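Local coordinates for protein deoxyuridine 5'-triphosphate nucleotidohydrolase (Entamoeba histolytica, PDB 3LQW) that probably hydrolyses dUTP to dUMP and diphosphate with the help of magnesium, supplying the thymidine nucleotide precursor and keeping uracil out of DNA, at residues V66-S71 and G107-I112; E24-K29 and V72-Q77. One frame throughout, in Å; residues are numbered along the deposited sequence. Where two conformers were deposited one is given.

How the contacts relate
Contacts 1 and 2 lie side by side in one antiparallel sheet of the dUTPase fold, their centres about 15 Å apart. Strand 63-73 serves both: its first part pairs with strand 108-115 in contact 1, and its last residues pair with strand 25-30 in contact 2. Along the chain the order is 24-29, 66-71, 72-77, 107-112, so the segments of the two contacts alternate. They meet directly where Lys29 N lies 2.9 Å from Ser71 O, probably a hydrogen bond. Contact 1 is the more buried and nearer the chain centre; contact 2 sits farther out, where another subunit of the trimer carries the sheet onward.

Contact 1: residues V66-S71 and G107-I112; sequences VSTGVS and GEIKVI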
loop_
_atom_site.group_PDB
_atom_site.type_symbol
_atom_site.label_atom_id
_atom_site.label_comp_id
_atom_site.label_asym_id
_atom_site.label_seq_id
_atom_site.Cartn_x
_atom_site.Cartn_y
_atom_site.Cartn_z
ATOM N N VAL A 66 -16.705 5.545 -1.147
ATOM C CA VAL A 66 -17.617 4.601 -1.819
ATOM C C VAL A 66 -18.019 3.447 -0.875
ATOM O O VAL A 66 -17.178 2.784 -0.300
ATOM C CB VAL A 66 -17.006 4.013 -3.115
ATOM C CG1 VAL A 66 -18.091 3.157 -3.876
ATOM C CG2 VAL A 66 -16.472 5.122 -4.029
ATOM N N SER A 67 -19.324 3.245 -0.766
ATOM C CA SER A 67 -19.870 2.158 0.058
ATOM C C SER A 67 -19.951 0.861 -0.757
ATOM O O SER A 67 -20.362 0.857 -1.894
ATOM C CB SER A 67 -21.237 2.563 0.592
ATOM O OG SER A 67 -21.161 3.634 1.528
ATOM N N THR A 68 -19.496 -0.236 -0.139
ATOM C CA THR A 68 -19.559 -1.561 -0.771
ATOM C C THR A 68 -20.832 -2.340 -0.390
ATOM O O THR A 68 -21.180 -3.304 -1.095
ATOM C CB THR A 68 -18.386 -2.417 -0.369
ATOM O OG1 THR A 68 -18.439 -2.715 1.037
ATOM C CG2 THR A 68 -17.066 -1.788 -0.746
ATOM N N GLY A 69 -21.487 -1.959 0.691
ATOM C CA GLY A 69 -22.647 -2.717 1.129
ATOM C C GLY A 69 -22.352 -3.979 1.898
ATOM O O GLY A 69 -23.308 -4.699 2.208
ATOM N N VAL A 70 -21.093 -4.270 2.229
ATOM C CA VAL A 70 -20.728 -5.452 3.010
ATOM C C VAL A 70 -19.861 -5.120 4.206
ATOM O O VAL A 70 -19.131 -4.114 4.183
ATOM C CB VAL A 70 -20.038 -6.538 2.131
ATOM C CG1 VAL A 70 -20.912 -6.864 0.918
ATOM C CG2 VAL A 70 -18.631 -6.145 1.697
ATOM N N SER A 71 -19.897 -5.991 5.198
ATOM C CA SER A 71 -18.935 -6.091 6.250
ATOM C C SER A 71 -18.253 -7.431 6.165
ATOM O O SER A 71 -18.777 -8.375 5.559
ATOM C CB SER A 71 -19.561 -5.881 7.610
ATOM O OG SER A 71 -20.550 -6.825 7.844
ATOM N N GLY A 107 -17.626 -2.981 10.900
ATOM C CA GLY A 107 -18.324 -1.978 10.133
ATOM C C GLY A 107 -18.320 -2.260 8.643
ATOM O O GLY A 107 -17.669 -3.188 8.181
ATOM N N GLU A 108 -19.093 -1.481 7.900
ATOM C CA GLU A 108 -19.113 -1.586 6.438
ATOM C C GLU A 108 -17.753 -1.240 5.855
ATOM O O GLU A 108 -17.075 -0.321 6.332
ATOM C CB GLU A 108 -20.140 -0.620 5.883
ATOM C CG GLU A 108 -20.344 -0.717 4.378
ATOM C CD GLU A 108 -21.490 0.080 3.829
ATOM O OE1 GLU A 108 -22.136 0.801 4.600
ATOM O OE2 GLU A 108 -21.700 0.031 2.612
ATOM N N ILE A 109 -17.342 -1.986 4.831
ATOM C CA ILE A 109 -16.149 -1.607 4.088
ATOM C C ILE A 109 -16.525 -0.455 3.171
ATOM O O ILE A 109 -17.426 -0.540 2.332
ATOM C CB ILE A 109 -15.583 -2.773 3.296
ATOM C CG1 ILE A 109 -15.423 -3.980 4.225
ATOM C CG2 ILE A 109 -14.245 -2.335 2.627
ATOM C CD1 ILE A 109 -14.598 -3.589 5.423
ATOM N N LYS A 110 -15.804 0.650 3.347
ATOM C CA LYS A 110 -15.973 1.835 2.515
ATOM C C LYS A 110 -14.574 2.234 2.033
ATOM O O LYS A 110 -13.619 2.124 2.793
ATOM C CB LYS A 110 -16.623 2.975 3.286
ATOM C CG LYS A 110 -17.997 2.606 3.863
ATOM C CD LYS A 110 -18.679 3.851 4.429
ATOM C CE LYS A 110 -19.947 3.508 5.094
ATOM N NZ LYS A 110 -20.513 4.724 5.759
ATOM N N VAL A 111 -14.501 2.585 0.745
ATOM C CA VAL A 111 -13.263 2.774 -0.020
ATOM C C VAL A 111 -13.130 4.277 -0.338
ATOM O O VAL A 111 -14.039 4.818 -0.956
ATOM C CB VAL A 111 -13.329 1.934 -1.448
ATOM C CG1 VAL A 111 -12.078 2.140 -2.242
ATOM C CG2 VAL A 111 -13.611 0.409 -1.175
ATOM N N ILE A 112 -11.999 4.917 0.002
ATOM C CA ILE A 112 -11.785 6.293 -0.423
ATOM C C ILE A 112 -11.036 6.292 -1.768
ATOM O O ILE A 112 -9.927 5.800 -1.885
ATOM C CB ILE A 112 -11.104 7.110 0.678
ATOM C CG1 ILE A 112 -11.140 8.601 0.354
ATOM C CG2 ILE A 112 -9.712 6.587 0.980
ATOM C CD1 ILE A 112 -12.474 9.253 0.606
HETATM O O HOH W 1 -22.989 3.220 3.568
#
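Val66 and Val111 face each other as an antiparallel hydrogen-bonded pair, Val66 N to Val111 O at 2.8 Å, with Val111 N returning to Val66 O. They join two neighbouring strands of the antiparallel sheet of the dUTPase fold, 63-73 and 108-115. The axes of 66-68 and 108-112 run 148° apart in direction and approach to 4.8 Å; Ser67 and Lys110 form the next, non-hydrogen-bonded pair. Strand 63-73 breaks at Gly69, where the chain turns a corner; beyond it one more backbone bond crosses, Ile109 N to Val70 O at 2.9 Å.

Thr68 handles the corner. Its OG1, set between backbone N and carbonyl carbon (chi1 66°), gives a 2.7 Å hydrogen bond to Ile109 O, coming in tilted from the carbonyl plane. The same oxygen also takes a longer bond from Thr68 N, almost straight down its C=O direction, so one residue grips one carbonyl twice. OG1 also accepts from Val70 N in an ST turn. The side chains of Thr68 and Val111, meanwhile, meet roughly at right angles, CG2 to CG2 4.1 Å, on the side where Val111 packs on Ile129 and Ala130 of strand 128-136.

Glu108 reaches across on the other side. With CG anti to the backbone N and the chain extended, its carboxylate comes up to the turn, and OE2 accepts from Gly69 N at 2.8 Å on its anti side, 22° out of the carboxylate plane. OE1 accepts a hydrogen bond from a water that, in the Ser67 conformer described, also bonds Ser67 OG; Lys110 runs its methylene chain past that hydroxyl, CE to OG 3.8 Å.

The turn in strand 63-73 is therefore clasped by two side chains: a threonine hydroxyl that both donates and accepts, and a carboxylate satisfying an amide at the corner.

Contact 2: residues E24-K29 and V72-Q77; sequences EVLLVK and VQIPHQ
Leu27 and Gln73 pair across an antiparallel ladder at the end of strand 63-73, part of the dUTPase sheet that passes from subunit to subunit. Leu27 O accepts from Gln73 N at 2.9 Å, and Leu27 N donates back to Gln73 O over a longer 3.2 Å; each donor is tilted a little over 20° from its acceptor's carbonyl plane. Gln73 O has a second donor, a water that also donates to Val25 O. That water bridges the two backbones where the ladder ends and 74-77 swings away, with the Pro75 ring lying near Val25 O, CD at 3.7 Å. A second water spans the far end, donating to Glu24 OE2 and to His76 O, each at 2.7 Å.

Much of the remaining polarity is met from outside. Glu24 OE2 makes a salt bridge with Arg136, and its OE1 accepts from Ser138 of the third subunit. Gln73 OE1 is bonded by the backbone N of Asn149 of that same subunit, and Val25 to Val28 pair in parallel with one of its strands. His76 ND1 is bonded to Glu103.

Side chains pack on both faces of the ladder. Leu27 lies along Gln73, with CD1 over the face of the amide, 3.8 Å from Gln73 CD. On the opposite face Val28 lies alongside Val72. With CG anti to the backbone nitrogen (chi1 175°) and chi2 at 71°, Leu26 turns CD1 toward 72-75; there it meets Val72 CB, and the Ile74 side chain, in the conformer modelled, runs alongside. The same methyl also comes up to the backbone, Leu26 CD1 lying 3.6 Å from Gln73 O.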
loop_
_atom_site.group_PDB
_atom_site.type_symbol
_atom_site.label_atom_id
_atom_site.label_comp_id
_atom_site.label_asym_id
_atom_site.label_seq_id
_atom_site.Cartn_x
_atom_site.Cartn_y
_atom_site.Cartn_z
ATOM N N GLU A 24 -8.688 -21.302 6.184
ATOM C CA GLU A 24 -8.955 -19.893 6.411
ATOM C C GLU A 24 -10.135 -19.496 5.554
ATOM O O GLU A 24 -10.224 -19.916 4.412
ATOM C CB GLU A 24 -7.730 -19.073 6.021
ATOM C CG GLU A 24 -6.566 -19.272 6.959
ATOM C CD GLU A 24 -5.352 -18.521 6.518
ATOM O OE1 GLU A 24 -5.020 -18.542 5.314
ATOM O OE2 GLU A 24 -4.710 -17.950 7.411
ATOM N N VAL A 25 -11.010 -18.655 6.100
ATOM C CA VAL A 25 -12.202 -18.192 5.370
ATOM C C VAL A 25 -12.400 -16.702 5.651
ATOM O O VAL A 25 -12.242 -16.278 6.794
ATOM C CB VAL A 25 -13.472 -18.977 5.780
ATOM C CG1 VAL A 25 -14.635 -18.620 4.874
ATOM C CG2 VAL A 25 -13.196 -20.447 5.767
ATOM N N LEU A 26 -12.724 -15.945 4.616
ATOM C CA LEU A 26 -13.178 -14.558 4.753
ATOM C C LEU A 26 -14.700 -14.628 4.830
ATOM O O LEU A 26 -15.342 -15.036 3.849
ATOM C CB LEU A 26 -12.755 -13.715 3.539
ATOM C CG LEU A 26 -13.302 -12.283 3.561
ATOM C CD1 LEU A 26 -12.577 -11.441 4.666
ATOM C CD2 LEU A 26 -13.128 -11.594 2.194
ATOM N N LEU A 27 -15.276 -14.226 5.953
ATOM C CA LEU A 27 -16.742 -14.194 6.086
ATOM C C LEU A 27 -17.232 -12.829 5.627
ATOM O O LEU A 27 -16.616 -11.793 5.962
ATOM C CB LEU A 27 -17.198 -14.458 7.521
ATOM C CG LEU A 27 -16.749 -15.750 8.142
ATOM C CD1 LEU A 27 -17.265 -15.777 9.591
ATOM C CD2 LEU A 27 -17.204 -16.956 7.353
ATOM N N VAL A 28 -18.339 -12.816 4.897
ATOM C CA VAL A 28 -18.916 -11.604 4.341
ATOM C C VAL A 28 -20.381 -11.512 4.713
ATOM O O VAL A 28 -21.143 -12.470 4.479
ATOM C CB VAL A 28 -18.788 -11.566 2.803
ATOM C CG1 VAL A 28 -19.452 -10.284 2.253
ATOM C CG2 VAL A 28 -17.348 -11.716 2.357
ATOM N N LYS A 29 -20.803 -10.397 5.286
ATOM C CA LYS A 29 -22.215 -10.096 5.588
ATOM C C LYS A 29 -22.705 -9.019 4.633
ATOM O O LYS A 29 -22.096 -7.943 4.555
ATOM C CB LYS A 29 -22.381 -9.642 7.038
ATOM C CG LYS A 29 -23.823 -9.234 7.379
ATOM C CD LYS A 29 -23.932 -8.640 8.748
ATOM C CE LYS A 29 -25.364 -8.195 9.040
ATOM N NZ LYS A 29 -25.492 -7.635 10.404
ATOM N N VAL A 72 -17.077 -7.548 6.778
ATOM C CA VAL A 72 -16.295 -8.764 6.729
ATOM C C VAL A 72 -15.672 -9.151 8.052
ATOM O O VAL A 72 -15.465 -8.304 8.945
ATOM C CB VAL A 72 -15.173 -8.692 5.656
ATOM C CG1 VAL A 72 -15.754 -8.357 4.302
ATOM C CG2 VAL A 72 -14.065 -7.704 6.051
ATOM N N GLN A 73 -15.325 -10.436 8.151
ATOM C CA GLN A 73 -14.507 -10.987 9.228
ATOM C C GLN A 73 -13.279 -11.607 8.581
ATOM O O GLN A 73 -13.363 -12.648 7.937
ATOM C CB GLN A 73 -15.306 -11.979 10.036
ATOM C CG GLN A 73 -14.594 -12.563 11.198
ATOM C CD GLN A 73 -15.551 -13.404 12.069
ATOM O OE1 GLN A 73 -16.725 -13.059 12.220
ATOM N NE2 GLN A 73 -15.060 -14.511 12.600
ATOM N N ILE A 74 -12.151 -10.914 8.711
ATOM C CA ILE A 74 -10.855 -11.312 8.149
ATOM C C ILE A 74 -10.317 -12.519 8.958
ATOM O O ILE A 74 -10.463 -12.529 10.167
ATOM C CB ILE A 74 -9.805 -10.122 8.258
ATOM C CG1 ILE A 74 -10.224 -8.768 7.606
ATOM C CG2 ILE A 74 -8.460 -10.530 7.672
ATOM C CD1 ILE A 74 -10.352 -8.717 6.066
ATOM N N PRO A 75 -9.633 -13.482 8.308
ATOM C CA PRO A 75 -8.999 -14.575 9.070
ATOM C C PRO A 75 -7.962 -14.078 10.071
ATOM O O PRO A 75 -7.333 -13.026 9.916
ATOM C CB PRO A 75 -8.312 -15.427 8.009
ATOM C CG PRO A 75 -8.701 -14.961 6.749
ATOM C CD PRO A 75 -9.561 -13.725 6.861
ATOM N N HIS A 76 -7.723 -14.901 11.076
ATOM C CA HIS A 76 -6.811 -14.599 12.147
ATOM C C HIS A 76 -5.377 -14.327 11.656
ATOM O O HIS A 76 -4.872 -14.997 10.777
ATOM C CB HIS A 76 -6.821 -15.746 13.155
ATOM C CG HIS A 76 -6.137 -15.431 14.444
ATOM N ND1 HIS A 76 -6.346 -14.258 15.139
ATOM C CD2 HIS A 76 -5.233 -16.141 15.158
ATOM C CE1 HIS A 76 -5.596 -14.262 16.229
ATOM N NE2 HIS A 76 -4.902 -15.387 16.254
ATOM N N GLN A 77 -4.736 -13.340 12.287
ATOM C CA GLN A 77 -3.355 -12.963 12.002
ATOM C C GLN A 77 -3.175 -12.429 10.573
ATOM O O GLN A 77 -2.095 -12.488 10.002
ATOM C CB GLN A 77 -2.383 -14.095 12.337
ATOM C CG GLN A 77 -2.348 -14.368 13.853
ATOM C CD GLN A 77 -1.637 -15.631 14.231
ATOM O OE1 GLN A 77 -1.475 -16.554 13.423
ATOM N NE2 GLN A 77 -1.265 -15.705 15.496
HETATM O O HOH W 2 -5.350 -17.533 9.974
HETATM O O HOH W 3 -12.750 -15.183 9.066
#